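Local coordinates for probable transcriptional regulator, LysR family protein (Rhodococcus sp., PDB 2QL3) that probably acts as a DNA-binding transcriptional regulator of the LysR family, represented here by its C-terminal effector-binding domain, at residues P13-G16 against P17-P21; A58-D62 against L63-P67; K172-E176 against P177-S181. One frame throughout, in Å; residues are numbered along the deposited sequence.

Interaction 1: residues P13-G16 against P17-P21; sequences PALG and PTILP
The turn joining strand 5-11 to helix 20-30 is built round the carbonyl of L15, which gathers the amides of T18, I19 and L20 as the chain winds into the helix. I19 N bonds L15 O at 3.1 Å (158°), approaching 27° out of the carbonyl plane. T18 N at 3.5 Å and L20 N at 3.3 Å from L15 O make weak bonds, so three successive amides converge on one oxygen. One residue earlier, A14 O receives the hydroxyl of T18: OG1 lies 3.2 Å away, in the carbonyl plane and on a lone pair. A chi1 of 52° tucks OG1 between the T18 nitrogen and carbonyl carbon, turning it back toward A14, while Q156 NE2, outside the turn, also hydrogen-bonds OG1 and is its stronger partner.

Prolines shape the remainder. P21 brings no N-H to G16 O, which faces P21 CD at 3.0 Å instead; likewise P13 O abuts P17 CD at 3.2 Å while taking the amide of G16. Apolar contact within the turn is light, with L15 CD1 brushing I19 CD1 at 4.4 Å; L15 leans on Y61, and I19 and L20 on I59. P17, T18 and P21 also pack against T140, Y164 and E165 of the second subunit. Such a strand-turn-helix connection belongs to the periplasmic-binding-protein fold, in which the first helix follows the first strand of the sheet.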
loop_
_atom_site.group_PDB
_atom_site.type_symbol
_atom_site.label_atom_id
_atom_site.label_comp_id
_atom_site.label_asym_id
_atom_site.label_seq_id
_atom_site.Cartn_x
_atom_site.Cartn_y
_atom_site.Cartn_z
ATOM N N PRO A 13 -6.173 0.820 6.038
ATOM C CA PRO A 13 -4.827 0.502 5.515
ATOM C C PRO A 13 -3.826 1.656 5.336
ATOM O O PRO A 13 -2.665 1.462 5.641
ATOM C CB PRO A 13 -5.117 -0.258 4.184
ATOM C CG PRO A 13 -6.515 -0.887 4.447
ATOM C CD PRO A 13 -7.245 0.226 5.220
ATOM N N ALA A 14 -4.278 2.830 4.890
ATOM C CA ALA A 14 -3.445 4.020 4.733
ATOM C C ALA A 14 -2.881 4.563 6.048
ATOM O O ALA A 14 -1.947 5.361 6.060
ATOM C CB ALA A 14 -4.256 5.098 4.031
ATOM N N LEU A 15 -3.459 4.139 7.152
ATOM C CA LEU A 15 -3.006 4.528 8.472
ATOM C C LEU A 15 -1.986 3.506 9.001
ATOM O O LEU A 15 -1.227 3.813 9.927
ATOM C CB LEU A 15 -4.222 4.574 9.399
ATOM C CG LEU A 15 -4.870 5.929 9.722
ATOM C CD1 LEU A 15 -4.536 7.019 8.836
ATOM C CD2 LEU A 15 -6.380 5.844 9.975
ATOM N N GLY A 16 -2.010 2.286 8.448
ATOM C CA GLY A 16 -1.083 1.241 8.856
ATOM C C GLY A 16 0.398 1.587 8.853
ATOM O O GLY A 16 1.071 1.295 9.819
ATOM N N PRO A 17 0.950 2.176 7.749
ATOM C CA PRO A 17 2.421 2.540 7.742
ATOM C C PRO A 17 2.805 3.928 8.284
ATOM O O PRO A 17 3.966 4.216 8.484
ATOM C CB PRO A 17 2.803 2.472 6.266
ATOM C CG PRO A 17 1.502 2.506 5.495
ATOM C CD PRO A 17 0.320 2.406 6.430
ATOM N N THR A 18 1.813 4.774 8.548
ATOM C CA THR A 18 2.100 6.169 8.851
ATOM C C THR A 18 1.960 6.413 10.347
ATOM O O THR A 18 2.858 7.015 10.965
ATOM C CB THR A 18 1.185 7.122 8.075
ATOM O OG1 THR A 18 -0.165 6.725 8.287
ATOM C CG2 THR A 18 1.422 6.985 6.594
ATOM N N ILE A 19 0.848 5.951 10.924
ATOM C CA ILE A 19 0.559 6.213 12.323
ATOM C C ILE A 19 0.806 5.021 13.294
ATOM O O ILE A 19 1.369 5.178 14.393
ATOM C CB ILE A 19 -0.877 6.829 12.406
ATOM C CG1 ILE A 19 -0.700 8.346 12.186
ATOM C CG2 ILE A 19 -1.482 6.606 13.725
ATOM C CD1 ILE A 19 -1.910 9.085 11.649
ATOM N N LEU A 20 0.442 3.843 12.829
ATOM C CA LEU A 20 0.440 2.642 13.602
ATOM C C LEU A 20 1.807 2.102 14.038
ATOM O O LEU A 20 1.911 1.645 15.149
ATOM C CB LEU A 20 -0.336 1.563 12.906
ATOM C CG LEU A 20 -1.823 1.438 13.252
ATOM C CD1 LEU A 20 -2.061 0.926 14.686
ATOM C CD2 LEU A 20 -2.525 2.735 12.969
ATOM N N PRO A 21 2.835 2.165 13.177
ATOM C CA PRO A 21 4.112 1.535 13.587
ATOM C C PRO A 21 4.670 2.046 14.905
ATOM O O PRO A 21 4.934 1.223 15.780
ATOM C CB PRO A 21 5.040 1.838 12.431
ATOM C CG PRO A 21 4.057 1.939 11.184
ATOM C CD PRO A 21 2.893 2.703 11.803
#

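Interaction 2: residues A58-D62 against L63-P67; sequences AIVYD and LDLSP
V60 and L65 meet where strand 57-61 gives way to the loop beyond it, and here the apolar packing is tight. V60 CG2 rests against L65 CD1 at 3.8 Å, while the other methyl, L65 CD2, lies 3.5 Å from Y61 O. A chi1 of -61° sets L65 CG beside its own nitrogen, opposite the carbonyl carbon, and folds the branched end back over the strand; Y12 helps to enclose both aliphatic groups. The reversal is an inverse gamma turn centred on D62, with L63 N giving Y61 O a short but bent and therefore weak bond (2.8 Å, 143°).

D62 crosses L65 at about a right angle, its OD1 3.5 Å from L65 CD1, and the carboxylate then turns to the looser side, open to solvent. There a water donates to D62 OD1 at 3.0 Å. The same water accepts L65 N at 2.9 Å, bridging carboxylate and loop amide. An alanine in place of L65 would probably leave V60 CG2 without its methyl partners and open a gap beside the turn and D62 OD1. The chemistry thus implies a division of labour: branched aliphatic groups fasten the loop to the strand, while one water links D62 OD1 to L65 N on the exposed side.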
loop_
_atom_site.group_PDB
_atom_site.type_symbol
_atom_site.label_atom_id
_atom_site.label_comp_id
_atom_site.label_asym_id
_atom_site.label_seq_id
_atom_site.Cartn_x
_atom_site.Cartn_y
_atom_site.Cartn_z
ATOM N N ALA A 58 -10.098 1.165 17.295
ATOM C CA ALA A 58 -9.783 1.422 15.884
ATOM C C ALA A 58 -9.051 2.775 15.800
ATOM O O ALA A 58 -9.383 3.747 16.550
ATOM C CB ALA A 58 -11.098 1.465 15.079
ATOM N N ILE A 59 -8.054 2.839 14.927
ATOM C CA ILE A 59 -7.415 4.076 14.568
ATOM C C ILE A 59 -7.956 4.436 13.197
ATOM O O ILE A 59 -7.752 3.706 12.229
ATOM C CB ILE A 59 -5.895 3.946 14.471
ATOM C CG1 ILE A 59 -5.308 3.368 15.789
ATOM C CG2 ILE A 59 -5.259 5.280 14.077
ATOM C CD1 ILE A 59 -5.611 4.155 17.019
ATOM N N VAL A 60 -8.687 5.552 13.115
ATOM C CA VAL A 60 -9.417 5.884 11.887
ATOM C C VAL A 60 -9.423 7.373 11.588
ATOM O O VAL A 60 -9.193 8.190 12.473
ATOM C CB VAL A 60 -10.918 5.395 11.920
ATOM C CG1 VAL A 60 -10.982 3.919 11.839
ATOM C CG2 VAL A 60 -11.654 5.885 13.166
ATOM N N TYR A 61 -9.709 7.741 10.340
ATOM C CA TYR A 61 -10.093 9.117 10.094
ATOM C C TYR A 61 -11.485 9.370 10.637
ATOM O O TYR A 61 -12.384 8.556 10.477
ATOM C CB TYR A 61 -10.090 9.473 8.611
ATOM C CG TYR A 61 -8.848 9.163 7.815
ATOM C CD1 TYR A 61 -7.671 9.884 7.996
ATOM C CD2 TYR A 61 -8.882 8.198 6.810
ATOM C CE1 TYR A 61 -6.552 9.649 7.197
ATOM C CE2 TYR A 61 -7.740 7.920 6.033
ATOM C CZ TYR A 61 -6.582 8.662 6.233
ATOM O OH TYR A 61 -5.453 8.428 5.461
ATOM N N ASP A 62 -11.695 10.531 11.248
ATOM C CA ASP A 62 -13.029 10.898 11.727
ATOM C C ASP A 62 -13.781 11.485 10.544
ATOM O O ASP A 62 -13.912 12.722 10.416
ATOM C CB ASP A 62 -12.892 11.913 12.859
ATOM C CG ASP A 62 -14.213 12.279 13.529
ATOM O OD1 ASP A 62 -15.285 11.633 13.347
ATOM O OD2 ASP A 62 -14.155 13.277 14.251
ATOM N N LEU A 63 -14.203 10.583 9.648
ATOM C CA LEU A 63 -15.090 10.827 8.503
ATOM C C LEU A 63 -16.140 9.708 8.445
ATOM O O LEU A 63 -15.806 8.506 8.453
ATOM C CB LEU A 63 -14.309 10.859 7.158
ATOM C CG LEU A 63 -13.221 11.912 6.988
ATOM C CD1 LEU A 63 -12.377 11.674 5.793
ATOM C CD2 LEU A 63 -13.837 13.313 6.935
ATOM N N ASP A 64 -17.414 10.106 8.435
ATOM C CA ASP A 64 -18.534 9.156 8.256
ATOM C C ASP A 64 -18.598 8.039 9.346
ATOM O O ASP A 64 -18.942 6.902 9.051
ATOM C CB ASP A 64 -18.484 8.503 6.828
ATOM C CG ASP A 64 -18.340 9.540 5.639
ATOM O OD1 ASP A 64 -19.005 10.580 5.670
ATOM O OD2 ASP A 64 -17.604 9.266 4.624
ATOM N N LEU A 65 -18.230 8.345 10.591
ATOM C CA LEU A 65 -18.162 7.330 11.642
ATOM C C LEU A 65 -19.545 7.235 12.292
ATOM O O LEU A 65 -20.262 8.213 12.289
ATOM C CB LEU A 65 -17.094 7.720 12.690
ATOM C CG LEU A 65 -15.636 7.873 12.225
ATOM C CD1 LEU A 65 -14.717 8.203 13.407
ATOM C CD2 LEU A 65 -15.136 6.639 11.452
ATOM N N SER A 66 -19.935 6.098 12.860
ATOM C CA SER A 66 -21.159 6.114 13.667
ATOM C C SER A 66 -21.032 7.054 14.842
ATOM O O SER A 66 -19.976 7.151 15.473
ATOM C CB SER A 66 -21.561 4.764 14.261
ATOM O OG SER A 66 -20.564 3.816 13.990
ATOM N N PRO A 67 -22.144 7.729 15.154
ATOM C CA PRO A 67 -22.304 8.364 16.462
ATOM C C PRO A 67 -22.181 7.403 17.642
ATOM O O PRO A 67 -22.061 7.892 18.758
ATOM C CB PRO A 67 -23.735 8.942 16.403
ATOM C CG PRO A 67 -24.001 9.145 14.983
ATOM C CD PRO A 67 -23.308 7.989 14.274
HETATM O O HOH W 1 -17.365 10.997 11.332
#

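Interaction 3: residues K172-E176 against P177-S181; sequences KPIAE and PKPAS
I174 lays its beta-branch against the ring of P179, the two side chains meeting at a slant. I174 CB lies 3.5 Å from P179 CD, tighter than usual for carbon atoms. The methyl CG2 shares the load at 3.5 Å from P179 CD, because it stands opposite the I174 nitrogen, next to the carbonyl carbon. CD1 of I174 lies 4.0 Å from P179 CG, so three carbons of the isoleucine meet the CD-CG side of the proline.

What brings these residues together is a tight reversal of the chain through a cis peptide bond between E176 and P177. It draws their CA atoms to 2.8 Å, and the CA atoms of A175 and K178 to 4.2 Å. E176 adopts a positive phi (43°) to make the bend. P177 O faces A175 C at 3.4 Å and also lies near the E176 amide, though at too poor an angle for a hydrogen bond. K178 CG passes I174 O at 3.7 Å, and the lysine side chain touches E78 of strand 69-84. The two arms meet through the cis proline and apolar packing; from outside, R97 hydrogen-bonds E176 O. I174 packs on V81 of strand 69-84 and on L98, A175 pairs its backbone with V96, and P179 meets E78, placing the reversal between strands 169-173 and 182-189 and alongside strand 69-84.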
loop_
_atom_site.group_PDB
_atom_site.type_symbol
_atom_site.label_atom_id
_atom_site.label_comp_id
_atom_site.label_asym_id
_atom_site.label_seq_id
_atom_site.Cartn_x
_atom_site.Cartn_y
_atom_site.Cartn_z
ATOM N N LYS A 172 1.768 20.120 -2.337
ATOM C CA LYS A 172 1.366 21.505 -2.196
ATOM C C LYS A 172 0.086 21.685 -1.399
ATOM O O LYS A 172 -0.867 20.870 -1.558
ATOM C CB LYS A 172 1.203 22.124 -3.585
ATOM C CG LYS A 172 2.453 22.028 -4.395
ATOM C CD LYS A 172 2.401 22.944 -5.539
ATOM C CE LYS A 172 3.516 23.927 -5.401
ATOM N NZ LYS A 172 4.550 23.518 -6.367
ATOM N N PRO A 173 0.036 22.766 -0.567
ATOM C CA PRO A 173 -1.205 23.109 0.125
ATOM C C PRO A 173 -2.260 23.632 -0.871
ATOM O O PRO A 173 -1.918 24.180 -1.902
ATOM C CB PRO A 173 -0.798 24.265 1.070
ATOM C CG PRO A 173 0.692 24.453 0.938
ATOM C CD PRO A 173 1.120 23.741 -0.315
ATOM N N ILE A 174 -3.523 23.438 -0.522
ATOM C CA ILE A 174 -4.693 23.931 -1.245
ATOM C C ILE A 174 -5.274 25.217 -0.620
ATOM O O ILE A 174 -5.317 25.367 0.586
ATOM C CB ILE A 174 -5.800 22.816 -1.295
ATOM C CG1 ILE A 174 -5.222 21.518 -1.912
ATOM C CG2 ILE A 174 -7.062 23.351 -2.049
ATOM C CD1 ILE A 174 -5.711 20.165 -1.316
ATOM N N ALA A 175 -5.678 26.162 -1.458
ATOM C CA ALA A 175 -6.263 27.390 -0.997
ATOM C C ALA A 175 -7.438 27.767 -1.881
ATOM O O ALA A 175 -7.626 27.212 -2.992
ATOM C CB ALA A 175 -5.228 28.512 -0.959
ATOM N N GLU A 176 -8.210 28.716 -1.371
ATOM C CA GLU A 176 -9.421 29.268 -2.004
ATOM C C GLU A 176 -10.392 28.305 -2.652
ATOM O O GLU A 176 -10.471 28.268 -3.884
ATOM C CB GLU A 176 -9.128 30.439 -2.941
ATOM C CG GLU A 176 -7.828 30.420 -3.627
ATOM C CD GLU A 176 -7.173 31.784 -3.608
ATOM O OE1 GLU A 176 -7.786 32.741 -4.149
ATOM O OE2 GLU A 176 -6.044 31.880 -3.054
ATOM N N PRO A 177 -11.175 27.568 -1.823
ATOM C CA PRO A 177 -11.036 27.638 -0.351
ATOM C C PRO A 177 -10.017 26.647 0.179
ATOM O O PRO A 177 -9.660 25.675 -0.495
ATOM C CB PRO A 177 -12.439 27.231 0.150
ATOM C CG PRO A 177 -12.869 26.156 -0.873
ATOM C CD PRO A 177 -12.292 26.671 -2.223
ATOM N N LYS A 178 -9.545 26.914 1.392
ATOM C CA LYS A 178 -8.715 25.987 2.130
ATOM C C LYS A 178 -9.628 24.792 2.482
ATOM O O LYS A 178 -10.718 25.002 3.001
ATOM C CB LYS A 178 -8.210 26.691 3.404
ATOM C CG LYS A 178 -6.859 26.248 3.864
ATOM C CD LYS A 178 -6.686 26.270 5.352
ATOM C CE LYS A 178 -5.196 26.297 5.627
ATOM N NZ LYS A 178 -4.861 25.956 7.029
ATOM N N PRO A 179 -9.233 23.549 2.154
ATOM C CA PRO A 179 -10.013 22.382 2.576
ATOM C C PRO A 179 -10.047 22.106 4.085
ATOM O O PRO A 179 -9.153 22.480 4.826
ATOM C CB PRO A 179 -9.352 21.238 1.825
ATOM C CG PRO A 179 -7.935 21.710 1.650
ATOM C CD PRO A 179 -8.103 23.141 1.305
ATOM N N ALA A 180 -11.149 21.503 4.512
ATOM C CA ALA A 180 -11.406 21.143 5.907
ATOM C C ALA A 180 -10.291 20.184 6.367
ATOM O O ALA A 180 -9.881 19.313 5.583
ATOM C CB ALA A 180 -12.818 20.459 6.006
ATOM N N SER A 181 -9.740 20.397 7.557
ATOM C CA SER A 181 -8.804 19.434 8.138
ATOM C C SER A 181 -9.545 18.163 8.555
ATOM O O SER A 181 -10.745 18.206 8.869
ATOM C CB SER A 181 -8.080 20.016 9.358
ATOM O OG SER A 181 -7.360 21.145 8.905
#

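Overall arrangement
All three contacts are short-range turns at strand ends or a helix start in a periplasmic-binding-protein-like domain. Interactions 1 and 2, with centres 15 Å apart, are directly in touch: CD2 of L15 lies 3.4 Å from I59 O, and L15 CD1 packs 3.7 Å from Y61 CZ. Q156 links them further, hydrogen-bonding T18 and, weakly, Y61. Interaction 3 stands apart. Its centre is about 23 Å from that of interaction 1, and its nearest atoms come within about 6 Å of interaction 2 without touching. Interactions 2 and 3 nevertheless reach the same mixed sheet, through strand 182-189. In LysR relatives the effector usually binds between two subdomains; a role of these turns there is not established.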